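Long-range contacts in beta-galactosidase (Geobacillus stearothermophilus, PDB 4OIF), which probably hydrolyses terminal non-reducing beta-D-galactose residues from beta-D-galactosides, as a member of glycoside hydrolase family 42: residues Gln361-Arg366 and Ala375-Asp380; Cys323-Val328 and Ile357-Trp362. All coordinates share one frame; numbering follows the deposited sequence.

In the fold
Both interactions belong to the TIM-barrel part of the chain, their centres 10 Å apart. Interaction 2 comes first: residues 323-328, directly after strand 319-322, meet 357-362, which carry on from strand 356-359. The chain then runs straight into interaction 1, in the loop beyond, sharing Gln361 and Trp362, and loops back through 375-380 before helix 386-399. The two contacts touch: Val376 packs on Tyr359, and Ala375 and Val376 on Pro325. Strand 356-359 pairs on with 16-21, the first strand of the barrel, so interaction 2 ties together the ends of the last two barrel strands. Glu322, the predicted nucleophile, immediately precedes residues 323-328, placing this packing beside the probable active site.

Interaction 1 of 2, residues Gln361-Arg366 and Ala375-Asp380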
loop_
_atom_site.group_PDB
_atom_site.type_symbol
_atom_site.label_atom_id
_atom_site.label_comp_id
_atom_site.label_asym_id
_atom_site.label_seq_id
_atom_site.Cartn_x
_atom_site.Cartn_y
_atom_site.Cartn_z
ATOM N N GLN A 361 0.426 -23.729 21.690
ATOM C CA GLN A 361 1.330 -24.835 21.977
ATOM C C GLN A 361 1.110 -25.248 23.439
ATOM O O GLN A 361 0.176 -24.768 24.080
ATOM C CB GLN A 361 2.794 -24.435 21.731
ATOM C CG GLN A 361 3.255 -23.224 22.526
ATOM C CD GLN A 361 4.723 -22.871 22.281
ATOM O OE1 GLN A 361 5.572 -23.750 22.136
ATOM N NE2 GLN A 361 5.024 -21.575 22.252
ATOM N N TRP A 362 1.947 -26.134 23.972
ATOM C CA TRP A 362 1.793 -26.527 25.366
ATOM C C TRP A 362 2.192 -25.397 26.302
ATOM O O TRP A 362 1.412 -24.973 27.157
ATOM C CB TRP A 362 2.625 -27.760 25.697
ATOM C CG TRP A 362 2.713 -27.983 27.177
ATOM C CD1 TRP A 362 3.812 -27.813 27.973
ATOM C CD2 TRP A 362 1.641 -28.369 28.050
ATOM N NE1 TRP A 362 3.497 -28.089 29.281
ATOM C CE2 TRP A 362 2.172 -28.436 29.356
ATOM C CE3 TRP A 362 0.285 -28.670 27.852
ATOM C CZ2 TRP A 362 1.395 -28.801 30.461
ATOM C CZ3 TRP A 362 -0.484 -29.030 28.946
ATOM C CH2 TRP A 362 0.072 -29.084 30.234
ATOM N N ARG A 363 3.424 -24.930 26.138
ATOM C CA ARG A 363 3.971 -23.878 26.977
ATOM C C ARG A 363 4.485 -22.713 26.129
ATOM O O ARG A 363 5.199 -22.918 25.150
ATOM C CB ARG A 363 5.095 -24.441 27.858
ATOM C CG ARG A 363 5.624 -23.465 28.898
ATOM C CD ARG A 363 6.782 -24.059 29.714
ATOM N NE ARG A 363 6.323 -25.043 30.695
ATOM C CZ ARG A 363 5.872 -24.751 31.919
ATOM N NH1 ARG A 363 5.801 -23.489 32.350
ATOM N NH2 ARG A 363 5.480 -25.734 32.714
ATOM N N LYS A 364 4.125 -21.494 26.516
ATOM C CA LYS A 364 4.587 -20.296 25.824
ATOM C C LYS A 364 6.098 -20.232 25.712
ATOM O O LYS A 364 6.824 -20.545 26.663
ATOM C CB LYS A 364 4.076 -19.030 26.527
ATOM C CG LYS A 364 2.568 -18.827 26.349
ATOM C CD LYS A 364 2.085 -17.486 26.869
ATOM C CE LYS A 364 0.591 -17.323 26.633
ATOM N NZ LYS A 364 0.027 -16.200 27.442
ATOM N N SER A 365 6.558 -19.836 24.532
ATOM C CA SER A 365 7.959 -19.520 24.310
ATOM C C SER A 365 8.360 -18.332 25.167
ATOM O O SER A 365 7.628 -17.372 25.269
ATOM C CB SER A 365 8.211 -19.217 22.831
ATOM O OG SER A 365 8.100 -20.394 22.060
ATOM N N ARG A 366 9.525 -18.380 25.785
ATOM C CA ARG A 366 9.900 -17.257 26.619
ATOM C C ARG A 366 10.324 -16.059 25.788
ATOM O O ARG A 366 10.177 -14.907 26.209
ATOM C CB ARG A 366 11.023 -17.637 27.562
ATOM C CG ARG A 366 11.227 -16.595 28.619
ATOM C CD ARG A 366 12.252 -17.036 29.605
ATOM N NE ARG A 366 12.516 -15.991 30.577
ATOM C CZ ARG A 366 13.624 -15.941 31.297
ATOM N NH1 ARG A 366 14.554 -16.879 31.137
ATOM N NH2 ARG A 366 13.806 -14.956 32.162
ATOM N N ALA A 375 -1.057 -20.493 24.668
ATOM C CA ALA A 375 -0.640 -21.839 25.043
ATOM C C ALA A 375 -1.416 -22.291 26.265
ATOM O O ALA A 375 -2.060 -21.480 26.938
ATOM C CB ALA A 375 0.855 -21.896 25.325
ATOM N N VAL A 376 -1.349 -23.585 26.556
ATOM C CA VAL A 376 -1.997 -24.114 27.734
ATOM C C VAL A 376 -1.404 -23.456 28.975
ATOM O O VAL A 376 -2.132 -23.049 29.886
ATOM C CB VAL A 376 -1.852 -25.637 27.809
ATOM C CG1 VAL A 376 -2.419 -26.166 29.120
ATOM C CG2 VAL A 376 -2.552 -26.280 26.616
ATOM N N VAL A 377 -0.081 -23.330 28.989
ATOM C CA VAL A 377 0.619 -22.787 30.143
ATOM C C VAL A 377 1.241 -21.434 29.820
ATOM O O VAL A 377 2.034 -21.301 28.885
ATOM C CB VAL A 377 1.725 -23.746 30.664
ATOM C CG1 VAL A 377 2.289 -23.216 31.971
ATOM C CG2 VAL A 377 1.176 -25.178 30.858
ATOM N N ASP A 378 0.864 -20.436 30.612
ATOM C CA ASP A 378 1.337 -19.070 30.453
ATOM C C ASP A 378 2.734 -18.905 31.049
ATOM O O ASP A 378 3.299 -19.853 31.601
ATOM C CB ASP A 378 0.364 -18.097 31.123
ATOM C CG ASP A 378 0.389 -16.716 30.503
ATOM O OD1 ASP A 378 1.352 -16.385 29.768
ATOM O OD2 ASP A 378 -0.557 -15.956 30.774
ATOM N N HIS A 379 3.276 -17.691 30.956
ATOM C CA HIS A 379 4.589 -17.402 31.502
ATOM C C HIS A 379 4.594 -17.536 33.015
ATOM O O HIS A 379 5.650 -17.719 33.618
ATOM C CB HIS A 379 5.053 -16.003 31.097
ATOM C CG HIS A 379 5.231 -15.834 29.619
ATOM N ND1 HIS A 379 6.194 -16.510 28.900
ATOM C CD2 HIS A 379 4.566 -15.064 28.724
ATOM C CE1 HIS A 379 6.114 -16.168 27.627
ATOM N NE2 HIS A 379 5.134 -15.291 27.495
ATOM N N ASP A 380 3.418 -17.468 33.630
ATOM C CA ASP A 380 3.352 -17.530 35.086
ATOM C C ASP A 380 3.337 -18.961 35.607
ATOM O O ASP A 380 3.456 -19.186 36.819
ATOM C CB ASP A 380 2.136 -16.760 35.618
ATOM C CG ASP A 380 0.810 -17.288 35.104
ATOM O OD1 ASP A 380 0.748 -18.374 34.495
ATOM O OD2 ASP A 380 -0.194 -16.588 35.323
HETATM O O HOH W 1 5.943 -20.780 31.352
HETATM O O HOH W 2 7.105 -19.192 29.224
#
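Val377 is gripped by both of its backbone groups: its N donates to Trp362 O at 2.9 Å, and its O accepts from Lys364 N in a nearly straight bond (173° at the hydrogen). That makes a single bridge with Arg363 between two loop segments running in the same direction; Val376 N adds a bond to Gln361 O. The methyls of Val377 divide their work. Val377 CG2 lies over the face of the Trp362 six-membered ring, 4.0 Å from its centroid, while CG1 covers a face of the Arg363 guanidinium. Val376 CG1 meets Trp362 CZ3 (3.5 Å). The bend at Arg363 chi3 (-75°) brings the guanidinium back over Val377; its NH1 bonds Asn381 OD1 and, through a water, Asp378 O.

Lys364 runs along Ala375 and on to Asp378. Its extended chain ends in a salt bridge, Lys364 NZ to Asp378 OD1 at 2.7 Å, arriving from above the carboxylate plane. His379 N reaches that oxygen from the opposite face, so OD1 is gripped from both faces, which limits how far the carboxylate can turn. Nearer its backbone, Lys364 CB sits over one face of the imidazole of His379, whose CE1 edge meets Ser365 O at 3.0 Å. A second water links Lys364 O with His379 ND1.

Further out, His379 NE2 donates to Lys371 O, and Arg366 NE bonds Ala512 O of the second subunit. Asp36 OD1 takes both Trp362 NE1 and Arg363 NE. Trp362 and Arg363 pack on helix 30-42, and Trp362 also meets strand 16-21, bonding Asp20 through the backbone and setting its ring against Tyr21.

Interaction 2 of 2, residues Cys323-Val328 and Ile357-Trp362; sequences CTPSLV and ILYFQW
Cys323 and Tyr359 hold the tight end of this contact. Cys323 O accepts from Phe360 N at 3.0 Å, the donor tilted 29° from the carbonyl plane, and it also receives the CA-H of Tyr359, with CA 3.1 Å away. Cys323 SG comes at the edge of the Tyr359 ring, 3.8 Å from CD1, a sulfur-aromatic contact with no sulfur over the face. One face is covered instead by Pro325 CB, while Pro325 CD lies 4.2 Å from Tyr359 CD1. With CG beside its own backbone N (chi1 -47°), the tyrosine turns its edge to the cysteine and a face to the proline, and its OH bonds His17 and His342.

The looser side begins at Thr324, whose CA is 4.1 Å from Phe360 O. Past Pro325 the segments part, and residues 326-328 do not touch 357-362. Thr324 OG1 accepts from Ser326 N at 3.2 Å, an ST turn, and backbone bonds tie Ser326 to Lys337 and Leu327 to Gly374. The Phe360 ring also leads away from Cys323. After the cis peptide linking Phe360 and Gln361, Gln361 CB lies over the centre of that ring, which is also met edge-to-face by His373.

Putting an alanine at Tyr359 would probably open a gap beside Cys323 SG and Pro325 and leave His17 and His342 without the hydroxyl they share. The chemistry thus has two sides: a buried sulfur, aromatic and proline cluster between the barrel strand ends and helix 386-399, and the Phe360 ring, about 4 Å from the side chain of Glu322 at their nearest atoms, consistent with a place in the substrate pocket.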
loop_
_atom_site.group_PDB
_atom_site.type_symbol
_atom_site.label_atom_id
_atom_site.label_comp_id
_atom_site.label_asym_id
_atom_site.label_seq_id
_atom_site.Cartn_x
_atom_site.Cartn_y
_atom_site.Cartn_z
ATOM N N CYS A 323 -4.812 -25.506 17.272
ATOM C CA CYS A 323 -5.676 -24.348 17.492
ATOM C C CYS A 323 -5.115 -23.662 18.736
ATOM O O CYS A 323 -4.245 -24.225 19.406
ATOM C CB CYS A 323 -7.149 -24.743 17.662
ATOM S SG CYS A 323 -7.552 -25.706 19.145
ATOM N N THR A 324 -5.562 -22.448 19.035
ATOM C CA THR A 324 -5.087 -21.779 20.248
ATOM C C THR A 324 -6.154 -21.875 21.330
ATOM O O THR A 324 -7.344 -21.720 21.050
ATOM C CB THR A 324 -4.682 -20.278 19.992
ATOM O OG1 THR A 324 -4.318 -19.640 21.227
ATOM C CG2 THR A 324 -5.787 -19.499 19.338
ATOM N N PRO A 325 -5.728 -22.172 22.567
ATOM C CA PRO A 325 -6.614 -22.211 23.739
ATOM C C PRO A 325 -6.994 -20.807 24.208
ATOM O O PRO A 325 -7.817 -20.649 25.106
ATOM C CB PRO A 325 -5.770 -22.938 24.797
ATOM C CG PRO A 325 -4.351 -22.653 24.407
ATOM C CD PRO A 325 -4.342 -22.564 22.900
ATOM N N SER A 326 -6.399 -19.791 23.597
ATOM C CA SER A 326 -6.667 -18.416 24.004
ATOM C C SER A 326 -6.546 -17.456 22.816
ATOM O O SER A 326 -7.541 -17.177 22.135
ATOM C CB SER A 326 -5.724 -18.000 25.149
ATOM O OG SER A 326 -4.357 -18.122 24.782
ATOM N N LEU A 327 -5.331 -16.978 22.553
ATOM C CA LEU A 327 -5.111 -15.983 21.496
ATOM C C LEU A 327 -3.910 -16.385 20.628
ATOM O O LEU A 327 -3.227 -17.359 20.946
ATOM C CB LEU A 327 -4.957 -14.574 22.117
ATOM C CG LEU A 327 -3.874 -14.153 23.138
ATOM C CD1 LEU A 327 -3.037 -15.296 23.666
ATOM C CD2 LEU A 327 -2.929 -13.222 22.501
ATOM N N VAL A 328 -3.692 -15.685 19.511
ATOM C CA VAL A 328 -2.478 -15.887 18.721
ATOM C C VAL A 328 -1.590 -14.636 18.777
ATOM O O VAL A 328 -1.870 -13.706 19.529
ATOM C CB VAL A 328 -2.784 -16.235 17.256
ATOM C CG1 VAL A 328 -3.600 -17.515 17.175
ATOM C CG2 VAL A 328 -3.497 -15.080 16.572
ATOM N N ILE A 357 -8.284 -32.814 19.754
ATOM C CA ILE A 357 -8.133 -31.403 20.056
ATOM C C ILE A 357 -6.663 -31.156 20.438
ATOM O O ILE A 357 -6.181 -31.528 21.531
ATOM C CB ILE A 357 -9.082 -30.933 21.183
ATOM C CG1 ILE A 357 -10.551 -31.165 20.793
ATOM C CG2 ILE A 357 -8.844 -29.469 21.482
ATOM C CD1 ILE A 357 -11.032 -30.359 19.592
ATOM N N LEU A 358 -5.946 -30.551 19.501
ATOM C CA LEU A 358 -4.531 -30.292 19.673
ATOM C C LEU A 358 -4.239 -28.798 19.486
ATOM O O LEU A 358 -4.809 -28.126 18.617
ATOM C CB LEU A 358 -3.707 -31.148 18.704
ATOM C CG LEU A 358 -3.889 -32.664 18.873
ATOM C CD1 LEU A 358 -3.315 -33.468 17.693
ATOM C CD2 LEU A 358 -3.283 -33.133 20.192
ATOM N N TYR A 359 -3.347 -28.301 20.333
ATOM C CA TYR A 359 -3.018 -26.898 20.422
ATOM C C TYR A 359 -1.641 -26.577 19.876
ATOM O O TYR A 359 -0.726 -27.417 19.835
ATOM C CB TYR A 359 -3.060 -26.426 21.879
ATOM C CG TYR A 359 -4.280 -26.854 22.659
ATOM C CD1 TYR A 359 -5.558 -26.479 22.253
ATOM C CD2 TYR A 359 -4.152 -27.617 23.821
ATOM C CE1 TYR A 359 -6.675 -26.870 22.975
ATOM C CE2 TYR A 359 -5.257 -28.003 24.552
ATOM C CZ TYR A 359 -6.518 -27.627 24.125
ATOM O OH TYR A 359 -7.620 -28.014 24.849
ATOM N N PHE A 360 -1.495 -25.335 19.460
ATOM C CA PHE A 360 -0.202 -24.717 19.550
ATOM C C PHE A 360 -0.337 -23.637 20.604
ATOM O O PHE A 360 -1.147 -22.728 20.442
ATOM C CB PHE A 360 0.273 -24.117 18.228
ATOM C CG PHE A 360 1.676 -23.614 18.314
ATOM C CD1 PHE A 360 2.745 -24.455 18.024
ATOM C CD2 PHE A 360 1.934 -22.336 18.782
ATOM C CE1 PHE A 360 4.045 -24.012 18.150
ATOM C CE2 PHE A 360 3.229 -21.885 18.914
ATOM C CZ PHE A 360 4.288 -22.724 18.601
ATOM N N GLN A 361 0.426 -23.729 21.690
ATOM C CA GLN A 361 1.330 -24.835 21.977
ATOM C C GLN A 361 1.110 -25.248 23.439
ATOM O O GLN A 361 0.176 -24.768 24.080
ATOM C CB GLN A 361 2.794 -24.435 21.731
ATOM C CG GLN A 361 3.255 -23.224 22.526
ATOM C CD GLN A 361 4.723 -22.871 22.281
ATOM O OE1 GLN A 361 5.572 -23.750 22.136
ATOM N NE2 GLN A 361 5.024 -21.575 22.252
ATOM N N TRP A 362 1.947 -26.134 23.972
ATOM C CA TRP A 362 1.793 -26.527 25.366
ATOM C C TRP A 362 2.192 -25.397 26.302
ATOM O O TRP A 362 1.412 -24.973 27.157
ATOM C CB TRP A 362 2.625 -27.760 25.697
ATOM C CG TRP A 362 2.713 -27.983 27.177
ATOM C CD1 TRP A 362 3.812 -27.813 27.973
ATOM C CD2 TRP A 362 1.641 -28.369 28.050
ATOM N NE1 TRP A 362 3.497 -28.089 29.281
ATOM C CE2 TRP A 362 2.172 -28.436 29.356
ATOM C CE3 TRP A 362 0.285 -28.670 27.852
ATOM C CZ2 TRP A 362 1.395 -28.801 30.461
ATOM C CZ3 TRP A 362 -0.484 -29.030 28.946
ATOM C CH2 TRP A 362 0.072 -29.084 30.234
#